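Local coordinates for alkyltransferase-like protein 1 (Schizosaccharomyces pombe, PDB 3GVA), which recognises DNA carrying O6-alkylguanine adducts, flips the damaged base out of the bent duplex and thereby presents the lesion to nucleotide excision repair, at residues 3-6 with 7-10; 90-93 with 94-98. All blocks are in the same frame, centred on the assembly; numbering follows the deposited sequence.

Contact 1. Residues 3-6 with 7-10; sequences MDEF and YTKV
The carbonyl oxygen of Glu-5 takes two donors from one face of its plane. Thr-8 OG1 lies 2.7 Å from Glu-5 O, tilted from the carbonyl plane, while the bond from Lys-9 N to Glu-5 O is longer at 3.2 Å. The hydroxyl gets there because it stands between the backbone N and the carbonyl carbon of its own residue (chi1 65°), which folds it back over the preceding turn; the same rotation lays Thr-8 CG2 beside Asp-4 O. Two other helical bonds are shorter than the Lys-9 one: Tyr-7 N to Met-3 O at 2.8 Å and Val-10 N to Phe-6 O at 2.9 Å.

Apolar groups meet along another side of the helix. Val-10 CG2 sits over one face of the Phe-6 ring, 3.8 Å from its centroid and 22° off the normal, a CH-pi contact displaced toward the CE2 and CZ atoms. Phe-6 presents that face because its CG is anti to the backbone N (chi1 178°), swinging the ring forward along the helix. Phe-6 CD2 in turn lies at the edge of the Tyr-7 ring, 4.0 Å from Tyr-7 CD1. The bent chain of Met-3 brings its sulfur to Tyr-7 CE1 (SD to CE1 3.8 Å), an oblique Met-aromatic contact.

Phe-6 and Tyr-7 also touch helix 38-46, the former at Gln-40 and Val-41, the latter at Gln-43 and Ala-44, and the Tyr-7 ring meets that of His-47. Lys-9 NZ reaches Val-32 O by a hydrogen bond. Within helix 3-14, the i to i+4 pairs Met-3 with Tyr-7 and Phe-6 with Val-10, together with the Thr-8 hydroxyl bonded back to the i-3 carbonyl, are those of an amphipathic alpha-helix, here the first helix of the MGMT-type DNA-binding domain.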
loop_
_atom_site.group_PDB
_atom_site.type_symbol
_atom_site.label_atom_id
_atom_site.label_comp_id
_atom_site.label_asym_id
_atom_site.label_seq_id
_atom_site.Cartn_x
_atom_site.Cartn_y
_atom_site.Cartn_z
ATOM N N MET A 3 -9.101 1.517 -18.156
ATOM C CA MET A 3 -8.295 1.936 -17.016
ATOM C C MET A 3 -8.857 3.136 -16.254
ATOM O O MET A 3 -8.791 3.171 -15.027
ATOM C CB MET A 3 -6.867 2.245 -17.469
ATOM C CG MET A 3 -6.042 1.012 -17.793
ATOM S SD MET A 3 -5.782 -0.071 -16.362
ATOM C CE MET A 3 -7.018 -1.365 -16.681
ATOM N N ASP A 4 -9.407 4.116 -16.967
ATOM C CA ASP A 4 -9.947 5.294 -16.294
ATOM C C ASP A 4 -10.916 4.892 -15.180
ATOM O O ASP A 4 -10.803 5.367 -14.045
ATOM C CB ASP A 4 -10.643 6.229 -17.293
ATOM C CG ASP A 4 -11.827 5.576 -17.987
ATOM O OD1 ASP A 4 -12.668 6.323 -18.524
ATOM O OD2 ASP A 4 -11.918 4.329 -18.006
ATOM N N GLU A 5 -11.856 4.003 -15.490
ATOM C CA GLU A 5 -12.802 3.567 -14.475
ATOM C C GLU A 5 -12.180 2.555 -13.507
ATOM O O GLU A 5 -12.569 2.489 -12.337
ATOM C CB GLU A 5 -14.059 2.970 -15.115
ATOM C CG GLU A 5 -15.222 2.930 -14.138
ATOM C CD GLU A 5 -16.578 2.757 -14.796
ATOM O OE1 GLU A 5 -16.837 3.420 -15.825
ATOM O OE2 GLU A 5 -17.395 1.973 -14.262
ATOM N N PHE A 6 -11.212 1.776 -13.986
ATOM C CA PHE A 6 -10.556 0.783 -13.134
ATOM C C PHE A 6 -9.806 1.466 -11.993
ATOM O O PHE A 6 -9.851 1.013 -10.856
ATOM C CB PHE A 6 -9.569 -0.068 -13.945
ATOM C CG PHE A 6 -8.812 -1.074 -13.115
ATOM C CD1 PHE A 6 -9.472 -2.160 -12.539
ATOM C CD2 PHE A 6 -7.446 -0.924 -12.885
ATOM C CE1 PHE A 6 -8.783 -3.075 -11.744
ATOM C CE2 PHE A 6 -6.748 -1.833 -12.092
ATOM C CZ PHE A 6 -7.417 -2.910 -11.519
ATOM N N TYR A 7 -9.104 2.551 -12.307
ATOM C CA TYR A 7 -8.342 3.284 -11.306
ATOM C C TYR A 7 -9.234 3.747 -10.160
ATOM O O TYR A 7 -8.882 3.591 -8.995
ATOM C CB TYR A 7 -7.642 4.493 -11.946
ATOM C CG TYR A 7 -6.376 4.164 -12.714
ATOM C CD1 TYR A 7 -6.086 2.857 -13.106
ATOM C CD2 TYR A 7 -5.468 5.168 -13.054
ATOM C CE1 TYR A 7 -4.918 2.557 -13.822
ATOM C CE2 TYR A 7 -4.300 4.883 -13.770
ATOM C CZ TYR A 7 -4.031 3.576 -14.149
ATOM O OH TYR A 7 -2.882 3.291 -14.853
ATOM N N THR A 8 -10.392 4.308 -10.496
ATOM C CA THR A 8 -11.318 4.786 -9.475
ATOM C C THR A 8 -11.827 3.638 -8.598
ATOM O O THR A 8 -12.068 3.819 -7.401
ATOM C CB THR A 8 -12.511 5.534 -10.113
ATOM O OG1 THR A 8 -13.297 4.630 -10.900
ATOM C CG2 THR A 8 -11.997 6.642 -11.025
ATOM N N LYS A 9 -11.974 2.460 -9.190
ATOM C CA LYS A 9 -12.438 1.276 -8.464
ATOM C C LYS A 9 -11.342 0.833 -7.490
ATOM O O LYS A 9 -11.614 0.336 -6.387
ATOM C CB LYS A 9 -12.744 0.155 -9.458
ATOM C CG LYS A 9 -13.632 -0.947 -8.904
ATOM C CD LYS A 9 -13.896 -2.024 -9.949
ATOM C CE LYS A 9 -14.976 -2.992 -9.485
ATOM N NZ LYS A 9 -14.685 -3.572 -8.140
ATOM N N VAL A 10 -10.093 1.015 -7.917
ATOM C CA VAL A 10 -8.944 0.670 -7.092
ATOM C C VAL A 10 -8.886 1.646 -5.918
ATOM O O VAL A 10 -8.745 1.229 -4.768
ATOM C CB VAL A 10 -7.630 0.761 -7.905
ATOM C CG1 VAL A 10 -6.430 0.734 -6.967
ATOM C CG2 VAL A 10 -7.547 -0.411 -8.895
#

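Contact 2. Residues 90-93 with 94-98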
loop_
_atom_site.group_PDB
_atom_site.type_symbol
_atom_site.label_atom_id
_atom_site.label_comp_id
_atom_site.label_asym_id
_atom_site.label_seq_id
_atom_site.Cartn_x
_atom_site.Cartn_y
_atom_site.Cartn_z
ATOM N N TYR A 90 10.324 -2.014 11.433
ATOM C CA TYR A 90 11.717 -2.259 11.750
ATOM C C TYR A 90 12.553 -2.131 10.491
ATOM O O TYR A 90 12.011 -1.972 9.395
ATOM C CB TYR A 90 11.913 -3.631 12.397
ATOM C CG TYR A 90 11.275 -4.799 11.684
ATOM C CD1 TYR A 90 9.993 -5.226 12.020
ATOM C CD2 TYR A 90 11.982 -5.526 10.725
ATOM C CE1 TYR A 90 9.428 -6.364 11.424
ATOM C CE2 TYR A 90 11.429 -6.662 10.121
ATOM C CZ TYR A 90 10.155 -7.076 10.476
ATOM O OH TYR A 90 9.609 -8.196 9.880
ATOM N N GLN A 91 13.871 -2.184 10.644
ATOM C CA GLN A 91 14.764 -2.042 9.505
ATOM C C GLN A 91 15.581 -3.309 9.286
ATOM O O GLN A 91 16.185 -3.831 10.222
ATOM C CB GLN A 91 15.683 -0.832 9.727
ATOM C CG GLN A 91 16.661 -0.561 8.596
ATOM C CD GLN A 91 17.324 0.797 8.720
ATOM O OE1 GLN A 91 17.628 1.254 9.819
ATOM N NE2 GLN A 91 17.562 1.447 7.584
ATOM N N THR A 92 15.580 -3.803 8.047
ATOM C CA THR A 92 16.315 -5.019 7.690
ATOM C C THR A 92 17.813 -4.749 7.570
ATOM O O THR A 92 18.250 -3.599 7.616
ATOM C CB THR A 92 15.850 -5.584 6.331
ATOM O OG1 THR A 92 16.274 -4.704 5.281
ATOM C CG2 THR A 92 14.340 -5.717 6.292
ATOM N N SER A 93 18.588 -5.818 7.400
ATOM C CA SER A 93 20.037 -5.714 7.252
ATOM C C SER A 93 20.397 -5.072 5.917
ATOM O O SER A 93 21.550 -4.710 5.686
ATOM C CB SER A 93 20.690 -7.096 7.337
ATOM O OG SER A 93 20.156 -7.983 6.365
ATOM N N LEU A 94 19.410 -4.945 5.039
ATOM C CA LEU A 94 19.616 -4.330 3.735
ATOM C C LEU A 94 19.299 -2.840 3.784
ATOM O O LEU A 94 19.540 -2.120 2.818
ATOM C CB LEU A 94 18.730 -4.999 2.682
ATOM C CG LEU A 94 19.070 -6.436 2.288
ATOM C CD1 LEU A 94 18.066 -6.930 1.249
ATOM C CD2 LEU A 94 20.493 -6.492 1.736
ATOM N N GLY A 95 18.752 -2.386 4.909
ATOM C CA GLY A 95 18.405 -0.982 5.052
ATOM C C GLY A 95 16.959 -0.684 4.686
ATOM O O GLY A 95 16.547 0.475 4.635
ATOM N N GLU A 96 16.183 -1.730 4.429
ATOM C CA GLU A 96 14.780 -1.570 4.073
ATOM C C GLU A 96 13.913 -1.532 5.323
ATOM O O GLU A 96 14.181 -2.234 6.294
ATOM C CB GLU A 96 14.298 -2.749 3.234
ATOM C CG GLU A 96 15.175 -3.150 2.082
ATOM C CD GLU A 96 14.920 -4.587 1.692
ATOM O OE1 GLU A 96 15.275 -5.482 2.491
ATOM O OE2 GLU A 96 14.352 -4.824 0.605
ATOM N N TYR A 97 12.869 -0.717 5.292
ATOM C CA TYR A 97 11.945 -0.653 6.411
ATOM C C TYR A 97 10.921 -1.744 6.148
ATOM O O TYR A 97 10.456 -1.913 5.019
ATOM C CB TYR A 97 11.310 0.734 6.490
ATOM C CG TYR A 97 12.305 1.755 6.992
ATOM C CD1 TYR A 97 12.891 1.612 8.250
ATOM C CD2 TYR A 97 12.691 2.836 6.205
ATOM C CE1 TYR A 97 13.838 2.518 8.713
ATOM C CE2 TYR A 97 13.643 3.755 6.661
ATOM C CZ TYR A 97 14.209 3.585 7.916
ATOM O OH TYR A 97 15.148 4.476 8.382
ATOM N N LYS A 98 10.574 -2.494 7.186
ATOM C CA LYS A 98 9.659 -3.614 7.021
ATOM C C LYS A 98 8.701 -3.777 8.190
ATOM O O LYS A 98 8.920 -3.240 9.272
ATOM C CB LYS A 98 10.495 -4.892 6.861
ATOM C CG LYS A 98 9.732 -6.173 6.599
ATOM C CD LYS A 98 10.708 -7.350 6.517
ATOM C CE LYS A 98 10.011 -8.647 6.119
ATOM N NZ LYS A 98 8.859 -8.971 7.011
#
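One face of the Tyr-90 ring lies over Lys-98 O, which is 3.5 Å from the ring plane and displaced toward the rim. Alongside the ring runs the Lys-98 chain, pointing the same way; its CD approaches Tyr-90 CE2 at 3.7 Å, and a final bend lets NZ donate to Tyr-90 OH at 3.1 Å. The Tyr-97 ring has Tyr-90 O at its edge, and the Gln-91 side chain crosses Tyr-97 at a slant, its amide plane only 23° from the ring plane, with CD 3.9 Å from Tyr-97 CE1. Gln-91 NE2 donates to Gly-95 O over 3.3 Å, nearly straight at hydrogen (170°) but from above the carbonyl plane.

In the turn, Thr-92 OG1 receives Leu-94 N at 3.2 Å and Glu-96 N at 3.1 Å, and donates to the anti lone pair of Glu-96 OE1. Three bonds therefore fix its rotation. Gly-95 N closes the type I turn on Thr-92 O, and Gly-95's positive phi (94°) supplies the G1 beta bulge of a 3:5 hairpin.

Tyr-90 and Lys-98, the hydrogen-bonded pair, share one face of the hairpin; Gln-91 and Tyr-97, the non-hydrogen-bonded pair, share the other. Tyr-97 faces the protein body, touching Ile-66, Arg-69 and Ile-89 and making a cation-pi contact with Lys-79 of helix 73-84. Its backbone also bonds Ile-66, joining strand 97-98 to the segment that precedes this helix.

Contact 1 and contact 2 lie on opposite sides of the chain's centre, their own centres 32 Å apart and their nearest atoms about 21 Å apart, so neither touches the other. Each nevertheless lies near a different functional site: contact 1 near residues tied to nucleotide flipping, contact 2 beside the one that reads the flipped base. In contact 1 the side chain of Val-10 is about 7 Å from that of Tyr-25, inferred to be needed for phosphate rotation, and that of Phe-6 about 9 Å from the inferred arginine finger, Arg-39. In contact 2 the side chain of Gln-91 lies about 3 Å from that of Arg-69, which probes the flipped base to tell O6-alkylguanine from guanine.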